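Local coordinates for outer surface protein (Bacillus cereus ATCC 14579, PDB 1X7F) that is not functionally characterised but probably acts as a 6-phospho-N-acetylmuramidase, a glycosidase that breaks down phosphorylated cell-wall sugars, at residues Lys164-Phe173 and Phe193-Phe203; Ala280-Glu291 and Lys312-Arg321. All blocks are in the same frame, centred on the assembly; numbering follows the deposited sequence.

Interaction 1. Residues Lys164-Phe173 and Phe193-Phe203; sequences KSALIGCHNF and FKKHGIRSAAF
Phe173 meets Phe203 edge-to-face: the ring centroids lie 4.8 Å apart, the planes are turned 72° against each other, and Phe173 CD2 stands 3.5 Å above the Phe203 plane, over its centre. Cys170 approaches the Phe203 ring obliquely, its SG 4.3 Å from the ring centroid; with SG anti to the backbone N (chi1 -176°), the sulfur is carried toward the ring. The carbonyl oxygen of His171 reaches the edge of this phenyl group. The axes of strands 167-170 and 201-203 approach to 5.9 Å and run 25° from parallel, held by Gly169 N to Arg199 O at 2.8 Å and by a straighter bond from His171 N to Ala201 O at 2.9 Å. This near-parallel pairing joins the sixth and seventh of eight parallel strands, otherwise the two ends of the sheet, and so closes a (beta/alpha)8 barrel. Helix 183-195 makes the crossover between them and ends in a Schellman motif with Gly197 as its C-prime residue. Because Gly169 lacks a side chain, the Phe193 ring comes close, CE2 lying 3.7 Å from Gly169 CA. Ile168 and Arg199 lie side by side and point the same way, methyl CG2 against Arg199 CB, while the guanidinium goes on to salt bridges with Glu89 and Asp246. The His171 ring has both nitrogens hydrogen-bonded, to Ser148 and Ser190, which fixes its rotation. Near the helix end, the bent Lys164 chain crosses Ile198 obliquely, CG nearest CD1, and its NZ bonds to His196 O at 2.8 Å from above the carbonyl plane.

Interaction 2. Residues Ala280-Glu291 and Lys312-Arg321; sequences ATEVEKRATLQE and KYKDYDFPVR
Glu284 and Arg321 meet head-on in a bidentate salt bridge, and the same glutamate forms a capping box with Thr281 at the start of helix 282-289, which packs on the mixed sheet of the C-terminal domain through strands 270-276, 330-334 and 358-364. From CB, the Glu284 chain leaves with CG anti to the carbonyl carbon (chi1 -76°), which lays CG at the edge of the Phe318 ring, 3.6 Å from CE2. Beyond CG the chain is extended, and the carboxylate and Phe318 ring planes are only 19° apart, nearly coplanar. CD then faces the guanidinium edge of Arg321. At the tip, OE1 takes Arg321 NH2 at 2.8 Å and OE2 takes NH1 at 2.8 Å through its syn lone pair; a weak third bond runs from NH1 to OE1. The two flat groups are twisted 60° apart, so the grip is not planar. OE1 also accepts from Thr281 N at 3.0 Å, on the face opposite Arg321 NH2, which pins the carboxylate from both sides. The return bond of the box, Glu284 N to Thr281 OG1, is weak at 3.4 Å. Arg321 NH2 has a further acceptor in Ile360 O. One turn along the helix, Ala287 CB sits over the face of Tyr313, 3.9 Å from the ring centroid, in a CH-pi contact. Val283 sends CG2 to 3.5 Å from Tyr313 CD2, and its CG1 to Phe318. The Tyr313 hydroxyl OH donates to Glu291 OE2 at 3.0 Å, arriving on the anti side and tilted out of the carboxylate plane.

The two contacts lie on opposite sides of the chain's centre, 43 Å apart between centres and about 23 Å at their nearest atoms, and share no element. Interaction 1 is a buried seam within the N-terminal barrel, where backbone bonds join neighbouring strands and apolar or aromatic groups pack around them. Interaction 2 is only partly buried: it ties a helix of the C-terminal domain to segment 312-321, mostly loop and turn after a helix end. The polar bonds across it are all made by side chains, a salt bridge and a tyrosine-carboxylate bond, beside apolar packing on Tyr313 and Phe318. Arginine differs accordingly: Arg199 packs along Ile168 and pairs outside its contact, whereas Arg321 pairs directly across its own.

Interaction 1. Residues Lys164-Phe173 and Phe193-Phe203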
# COMPACT_ATOMS: atom_id res chain seq x y z
N LYS A 164 -9.52 0.40 23.60
CA LYS A 164 -9.01 0.91 22.32
C LYS A 164 -7.96 -0.02 21.70
O LYS A 164 -7.86 -0.14 20.47
CB LYS A 164 -8.41 2.31 22.50
CG LYS A 164 -8.37 3.15 21.22
CD LYS A 164 -7.01 3.80 20.98
CE LYS A 164 -6.84 5.12 21.72
NZ LYS A 164 -5.72 5.91 21.13
N SER A 165 -7.20 -0.69 22.56
CA SER A 165 -6.10 -1.58 22.18
C SER A 165 -6.54 -2.89 21.48
O SER A 165 -5.72 -3.56 20.87
CB SER A 165 -5.24 -1.87 23.42
OG SER A 165 -4.80 -3.23 23.46
N ALA A 166 -7.83 -3.23 21.59
CA ALA A 166 -8.39 -4.39 20.88
C ALA A 166 -8.88 -4.04 19.46
O ALA A 166 -9.07 -4.92 18.62
CB ALA A 166 -9.50 -5.04 21.71
N LEU A 167 -9.06 -2.75 19.19
CA LEU A 167 -9.53 -2.28 17.89
C LEU A 167 -8.46 -2.21 16.80
O LEU A 167 -7.32 -1.80 17.05
CB LEU A 167 -10.20 -0.91 18.03
CG LEU A 167 -11.49 -0.80 18.86
CD1 LEU A 167 -11.92 0.66 18.98
CD2 LEU A 167 -12.61 -1.65 18.28
N ILE A 168 -8.84 -2.66 15.60
CA ILE A 168 -8.13 -2.37 14.35
C ILE A 168 -9.18 -1.91 13.32
O ILE A 168 -10.39 -1.94 13.59
CB ILE A 168 -7.29 -3.58 13.83
CG1 ILE A 168 -8.16 -4.83 13.62
CG2 ILE A 168 -6.12 -3.88 14.79
CD1 ILE A 168 -7.42 -6.01 13.00
N GLY A 169 -8.71 -1.48 12.15
CA GLY A 169 -9.59 -1.02 11.11
C GLY A 169 -9.19 -1.51 9.73
O GLY A 169 -8.00 -1.57 9.40
N CYS A 170 -10.18 -1.86 8.92
CA CYS A 170 -9.92 -2.17 7.52
C CYS A 170 -11.01 -1.61 6.64
O CYS A 170 -12.20 -1.71 6.95
CB CYS A 170 -9.76 -3.68 7.31
SG CYS A 170 -9.31 -4.17 5.64
N HIS A 171 -10.59 -1.00 5.54
CA HIS A 171 -11.49 -0.50 4.51
C HIS A 171 -12.25 -1.63 3.83
O HIS A 171 -11.83 -2.79 3.92
CB HIS A 171 -10.68 0.22 3.46
CG HIS A 171 -10.41 1.65 3.77
ND1 HIS A 171 -11.31 2.65 3.51
CD2 HIS A 171 -9.31 2.25 4.28
CE1 HIS A 171 -10.79 3.82 3.86
NE2 HIS A 171 -9.58 3.59 4.34
N ASN A 172 -13.36 -1.29 3.16
CA ASN A 172 -14.05 -2.22 2.26
C ASN A 172 -13.26 -2.36 0.96
O ASN A 172 -12.40 -1.54 0.65
CB ASN A 172 -15.45 -1.73 1.89
CG ASN A 172 -16.49 -2.01 2.95
OD1 ASN A 172 -16.48 -3.05 3.61
ND2 ASN A 172 -17.43 -1.09 3.09
N PHE A 173 -13.56 -3.41 0.20
CA PHE A 173 -13.13 -3.44 -1.19
C PHE A 173 -14.40 -3.37 -2.03
O PHE A 173 -15.50 -3.50 -1.48
CB PHE A 173 -12.23 -4.64 -1.53
CG PHE A 173 -12.83 -6.00 -1.23
CD1 PHE A 173 -14.06 -6.38 -1.77
CD2 PHE A 173 -12.11 -6.94 -0.48
CE1 PHE A 173 -14.60 -7.64 -1.53
CE2 PHE A 173 -12.63 -8.20 -0.22
CZ PHE A 173 -13.89 -8.56 -0.74
N PHE A 193 -8.93 7.19 11.72
CA PHE A 193 -8.34 6.06 12.40
C PHE A 193 -6.90 6.33 12.83
O PHE A 193 -6.44 5.84 13.86
CB PHE A 193 -8.45 4.80 11.52
CG PHE A 193 -9.75 4.06 11.72
CD1 PHE A 193 -10.96 4.65 11.35
CD2 PHE A 193 -9.76 2.80 12.31
CE1 PHE A 193 -12.17 3.99 11.56
CE2 PHE A 193 -10.96 2.14 12.52
CZ PHE A 193 -12.18 2.73 12.14
N LYS A 194 -6.21 7.13 12.02
CA LYS A 194 -4.85 7.59 12.32
C LYS A 194 -4.84 8.58 13.50
O LYS A 194 -3.99 8.51 14.39
CB LYS A 194 -4.23 8.22 11.06
CG LYS A 194 -2.78 8.62 11.19
CD LYS A 194 -1.85 7.51 10.73
CE LYS A 194 -0.42 7.87 11.10
NZ LYS A 194 0.55 7.07 10.31
N LYS A 195 -5.81 9.50 13.51
CA LYS A 195 -5.96 10.45 14.61
C LYS A 195 -6.01 9.75 15.97
O LYS A 195 -5.47 10.26 16.95
CB LYS A 195 -7.22 11.31 14.42
CG LYS A 195 -7.15 12.63 15.20
CD LYS A 195 -8.42 12.92 15.99
CE LYS A 195 -9.42 13.75 15.18
NZ LYS A 195 -10.33 14.52 16.07
N HIS A 196 -6.65 8.58 16.01
CA HIS A 196 -6.82 7.82 17.25
C HIS A 196 -5.80 6.70 17.42
O HIS A 196 -5.95 5.85 18.30
CB HIS A 196 -8.24 7.28 17.33
CG HIS A 196 -9.28 8.35 17.48
ND1 HIS A 196 -9.52 9.00 18.67
CD2 HIS A 196 -10.14 8.89 16.58
CE1 HIS A 196 -10.48 9.89 18.50
NE2 HIS A 196 -10.87 9.85 17.24
N GLY A 197 -4.77 6.70 16.57
CA GLY A 197 -3.69 5.71 16.64
C GLY A 197 -4.09 4.26 16.44
O GLY A 197 -3.44 3.35 16.96
N ILE A 198 -5.16 4.04 15.67
CA ILE A 198 -5.65 2.68 15.41
C ILE A 198 -5.14 2.15 14.06
O ILE A 198 -5.19 2.83 13.05
CB ILE A 198 -7.20 2.61 15.56
CG1 ILE A 198 -7.56 2.70 17.05
CG2 ILE A 198 -7.79 1.32 14.94
CD1 ILE A 198 -8.87 3.35 17.33
N ARG A 199 -4.61 0.93 14.10
CA ARG A 199 -4.07 0.21 12.95
C ARG A 199 -5.06 0.20 11.79
O ARG A 199 -6.21 -0.19 11.96
CB ARG A 199 -3.84 -1.21 13.41
CG ARG A 199 -2.67 -1.92 12.82
CD ARG A 199 -2.40 -3.23 13.54
NE ARG A 199 -2.26 -4.31 12.58
CZ ARG A 199 -2.54 -5.58 12.81
NH1 ARG A 199 -2.99 -5.98 14.01
NH2 ARG A 199 -2.36 -6.46 11.84
N SER A 200 -4.60 0.62 10.62
CA SER A 200 -5.46 0.66 9.44
C SER A 200 -4.97 -0.29 8.36
O SER A 200 -3.80 -0.67 8.33
CB SER A 200 -5.55 2.08 8.87
OG SER A 200 -4.27 2.55 8.53
N ALA A 201 -5.89 -0.67 7.48
CA ALA A 201 -5.58 -1.52 6.35
C ALA A 201 -6.54 -1.18 5.19
O ALA A 201 -7.66 -0.71 5.40
CB ALA A 201 -5.70 -3.02 6.75
N ALA A 202 -6.08 -1.43 3.97
CA ALA A 202 -6.92 -1.32 2.77
C ALA A 202 -6.56 -2.45 1.82
O ALA A 202 -5.53 -3.14 1.99
CB ALA A 202 -6.72 0.06 2.08
N PHE A 203 -7.39 -2.60 0.79
CA PHE A 203 -7.29 -3.70 -0.17
C PHE A 203 -6.76 -3.25 -1.53
O PHE A 203 -7.11 -2.18 -2.04
CB PHE A 203 -8.66 -4.32 -0.40
CG PHE A 203 -9.15 -5.19 0.73
CD1 PHE A 203 -10.12 -4.73 1.62
CD2 PHE A 203 -8.65 -6.49 0.89
CE1 PHE A 203 -10.60 -5.56 2.64
CE2 PHE A 203 -9.12 -7.31 1.90
CZ PHE A 203 -10.09 -6.84 2.78
O HOH W 1 -4.69 -0.56 16.55

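Interaction 2. Residues Ala280-Glu291 and Lys312-Arg321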
# COMPACT_ATOMS: atom_id res chain seq x y z
N ALA A 280 22.52 7.73 -21.07
CA ALA A 280 22.85 7.91 -19.65
C ALA A 280 24.23 7.34 -19.32
O ALA A 280 24.52 6.18 -19.64
CB ALA A 280 21.77 7.30 -18.74
N THR A 281 25.09 8.15 -18.71
CA THR A 281 26.45 7.68 -18.38
C THR A 281 26.42 6.92 -17.05
O THR A 281 25.45 7.03 -16.30
CB THR A 281 27.47 8.85 -18.28
OG1 THR A 281 27.10 9.72 -17.20
CG2 THR A 281 27.45 9.74 -19.55
N GLU A 282 27.48 6.17 -16.78
CA GLU A 282 27.63 5.43 -15.54
C GLU A 282 27.53 6.31 -14.30
O GLU A 282 26.94 5.90 -13.30
CB GLU A 282 28.96 4.66 -15.52
CG GLU A 282 28.97 3.43 -16.43
CD GLU A 282 27.72 2.58 -16.29
OE1 GLU A 282 27.00 2.41 -17.29
OE2 GLU A 282 27.44 2.08 -15.17
N VAL A 283 28.09 7.51 -14.36
CA VAL A 283 28.06 8.41 -13.22
C VAL A 283 26.64 8.96 -13.01
O VAL A 283 26.20 9.14 -11.88
CB VAL A 283 29.13 9.54 -13.33
CG1 VAL A 283 28.83 10.47 -14.49
CG2 VAL A 283 29.21 10.34 -12.04
N GLU A 284 25.92 9.21 -14.10
CA GLU A 284 24.52 9.66 -14.03
C GLU A 284 23.64 8.58 -13.41
O GLU A 284 22.78 8.88 -12.59
CB GLU A 284 24.00 10.07 -15.42
CG GLU A 284 24.51 11.41 -15.89
CD GLU A 284 24.32 11.67 -17.38
OE1 GLU A 284 23.80 10.78 -18.11
OE2 GLU A 284 24.70 12.77 -17.83
N LYS A 285 23.86 7.32 -13.80
CA LYS A 285 23.13 6.19 -13.22
C LYS A 285 23.46 5.97 -11.74
O LYS A 285 22.58 5.64 -10.98
CB LYS A 285 23.42 4.91 -14.01
CG LYS A 285 22.89 4.91 -15.43
CD LYS A 285 22.98 3.49 -15.99
CE LYS A 285 22.68 3.44 -17.47
NZ LYS A 285 22.53 2.02 -17.91
N ARG A 286 24.72 6.16 -11.34
CA ARG A 286 25.12 6.04 -9.93
C ARG A 286 24.48 7.14 -9.09
O ARG A 286 23.95 6.87 -8.00
CB ARG A 286 26.65 6.08 -9.78
CG ARG A 286 27.16 5.73 -8.38
CD ARG A 286 28.69 5.87 -8.15
NE ARG A 286 29.41 5.71 -9.40
CZ ARG A 286 30.23 6.60 -9.93
NH1 ARG A 286 30.51 7.74 -9.30
NH2 ARG A 286 30.80 6.33 -11.09
N ALA A 287 24.52 8.38 -9.58
CA ALA A 287 23.84 9.52 -8.93
C ALA A 287 22.36 9.22 -8.72
O ALA A 287 21.79 9.57 -7.71
CB ALA A 287 24.00 10.80 -9.76
N THR A 288 21.75 8.56 -9.69
CA THR A 288 20.33 8.23 -9.64
C THR A 288 20.03 7.11 -8.65
O THR A 288 19.13 7.24 -7.81
CB THR A 288 19.84 7.86 -11.06
OG1 THR A 288 20.03 8.98 -11.93
CG2 THR A 288 18.32 7.57 -11.06
N LEU A 289 20.78 6.01 -8.74
CA LEU A 289 20.44 4.74 -8.08
C LEU A 289 21.08 4.52 -6.72
O LEU A 289 20.53 3.82 -5.87
CB LEU A 289 20.82 3.55 -8.96
CG LEU A 289 20.19 3.37 -10.34
CD1 LEU A 289 20.84 2.16 -11.03
CD2 LEU A 289 18.70 3.19 -10.23
N GLN A 290 22.26 5.10 -6.52
CA GLN A 290 23.07 4.80 -5.34
C GLN A 290 22.76 5.76 -4.20
O GLN A 290 23.19 5.56 -3.08
CB GLN A 290 24.57 4.82 -5.69
CG GLN A 290 25.39 4.00 -4.74
CD GLN A 290 26.85 3.88 -5.16
OE1 GLN A 290 27.71 4.55 -4.60
NE2 GLN A 290 27.12 3.03 -6.16
N GLU A 291 21.99 6.80 -4.49
CA GLU A 291 21.73 7.85 -3.52
C GLU A 291 20.35 7.72 -2.91
O GLU A 291 19.37 7.42 -3.60
CB GLU A 291 21.83 9.24 -4.19
CG GLU A 291 23.13 9.50 -4.94
CD GLU A 291 24.36 9.42 -4.04
OE1 GLU A 291 24.28 9.95 -2.91
OE2 GLU A 291 25.38 8.82 -4.47
N LYS A 312 28.60 15.47 -4.00
CA LYS A 312 29.37 14.27 -4.31
C LYS A 312 29.78 14.18 -5.77
O LYS A 312 30.75 13.50 -6.10
CB LYS A 312 28.60 13.00 -3.93
CG LYS A 312 28.33 12.85 -2.45
CD LYS A 312 27.26 11.79 -2.18
CE LYS A 312 27.87 10.41 -2.12
NZ LYS A 312 28.83 10.30 -0.97
N TYR A 313 29.05 14.87 -6.64
CA TYR A 313 29.21 14.68 -8.08
C TYR A 313 29.76 15.89 -8.83
O TYR A 313 29.91 15.85 -10.06
CB TYR A 313 27.92 14.14 -8.71
CG TYR A 313 27.64 12.70 -8.28
CD1 TYR A 313 26.76 12.42 -7.22
CD2 TYR A 313 28.28 11.63 -8.90
CE1 TYR A 313 26.52 11.10 -6.80
CE2 TYR A 313 28.04 10.31 -8.50
CZ TYR A 313 27.16 10.05 -7.45
OH TYR A 313 26.93 8.75 -7.06
N LYS A 314 30.09 16.95 -8.10
CA LYS A 314 30.49 18.22 -8.72
C LYS A 314 31.87 18.16 -9.38
O LYS A 314 32.18 18.99 -10.25
CB LYS A 314 30.44 19.36 -7.70
CG LYS A 314 31.39 19.21 -6.54
CD LYS A 314 31.49 20.50 -5.79
CE LYS A 314 32.22 20.31 -4.49
NZ LYS A 314 32.81 21.61 -4.03
N ASP A 315 32.68 17.18 -8.97
CA ASP A 315 34.01 16.95 -9.53
C ASP A 315 33.96 16.12 -10.81
O ASP A 315 34.98 15.96 -11.47
CB ASP A 315 34.88 16.19 -8.53
CG ASP A 315 35.27 17.03 -7.32
OD1 ASP A 315 35.59 18.23 -7.49
OD2 ASP A 315 35.32 16.53 -6.17
N TYR A 316 32.79 15.58 -11.13
CA TYR A 316 32.65 14.59 -12.19
C TYR A 316 32.22 15.19 -13.54
O TYR A 316 31.75 16.32 -13.61
CB TYR A 316 31.71 13.46 -11.76
CG TYR A 316 32.32 12.57 -10.68
CD1 TYR A 316 32.37 12.99 -9.34
CD2 TYR A 316 32.86 11.32 -10.99
CE1 TYR A 316 32.93 12.20 -8.35
CE2 TYR A 316 33.42 10.52 -10.01
CZ TYR A 316 33.44 10.96 -8.69
OH TYR A 316 34.01 10.18 -7.71
N ASP A 317 32.39 14.40 -14.59
CA ASP A 317 32.23 14.86 -15.95
C ASP A 317 30.80 14.62 -16.39
O ASP A 317 30.34 13.48 -16.43
CB ASP A 317 33.21 14.12 -16.87
CG ASP A 317 33.46 14.85 -18.19
OD1 ASP A 317 33.82 14.14 -19.18
OD2 ASP A 317 33.37 16.09 -18.34
N PHE A 318 30.11 15.70 -16.71
CA PHE A 318 28.75 15.64 -17.21
C PHE A 318 28.71 16.41 -18.52
O PHE A 318 28.25 17.56 -18.55
CB PHE A 318 27.78 16.23 -16.20
CG PHE A 318 27.63 15.40 -14.97
CD1 PHE A 318 28.40 15.66 -13.84
CD2 PHE A 318 26.73 14.33 -14.95
CE1 PHE A 318 28.27 14.87 -12.70
CE2 PHE A 318 26.62 13.53 -13.81
CZ PHE A 318 27.38 13.81 -12.69
N PRO A 319 29.22 15.80 -19.59
CA PRO A 319 29.30 16.50 -20.87
C PRO A 319 27.91 16.86 -21.37
O PRO A 319 26.94 16.12 -21.14
CB PRO A 319 29.99 15.48 -21.79
CG PRO A 319 30.69 14.53 -20.85
CD PRO A 319 29.74 14.42 -19.69
N VAL A 320 27.82 18.02 -22.00
CA VAL A 320 26.60 18.48 -22.65
C VAL A 320 26.24 17.52 -23.79
O VAL A 320 27.10 17.12 -24.57
CB VAL A 320 26.79 19.94 -23.18
CG1 VAL A 320 25.58 20.40 -23.93
CG2 VAL A 320 27.06 20.92 -22.03
N ARG A 321 24.97 17.10 -23.85
CA ARG A 321 24.46 16.41 -25.05
C ARG A 321 23.14 17.02 -25.51
O ARG A 321 22.91 18.19 -25.28
CB ARG A 321 24.39 14.89 -24.88
CG ARG A 321 24.10 14.40 -23.49
CD ARG A 321 24.13 12.88 -23.34
NE ARG A 321 23.13 12.50 -22.35
CZ ARG A 321 23.39 12.22 -21.07
NH1 ARG A 321 24.64 12.23 -20.62
NH2 ARG A 321 22.38 11.92 -20.25
O HOH W 2 28.62 11.82 -17.29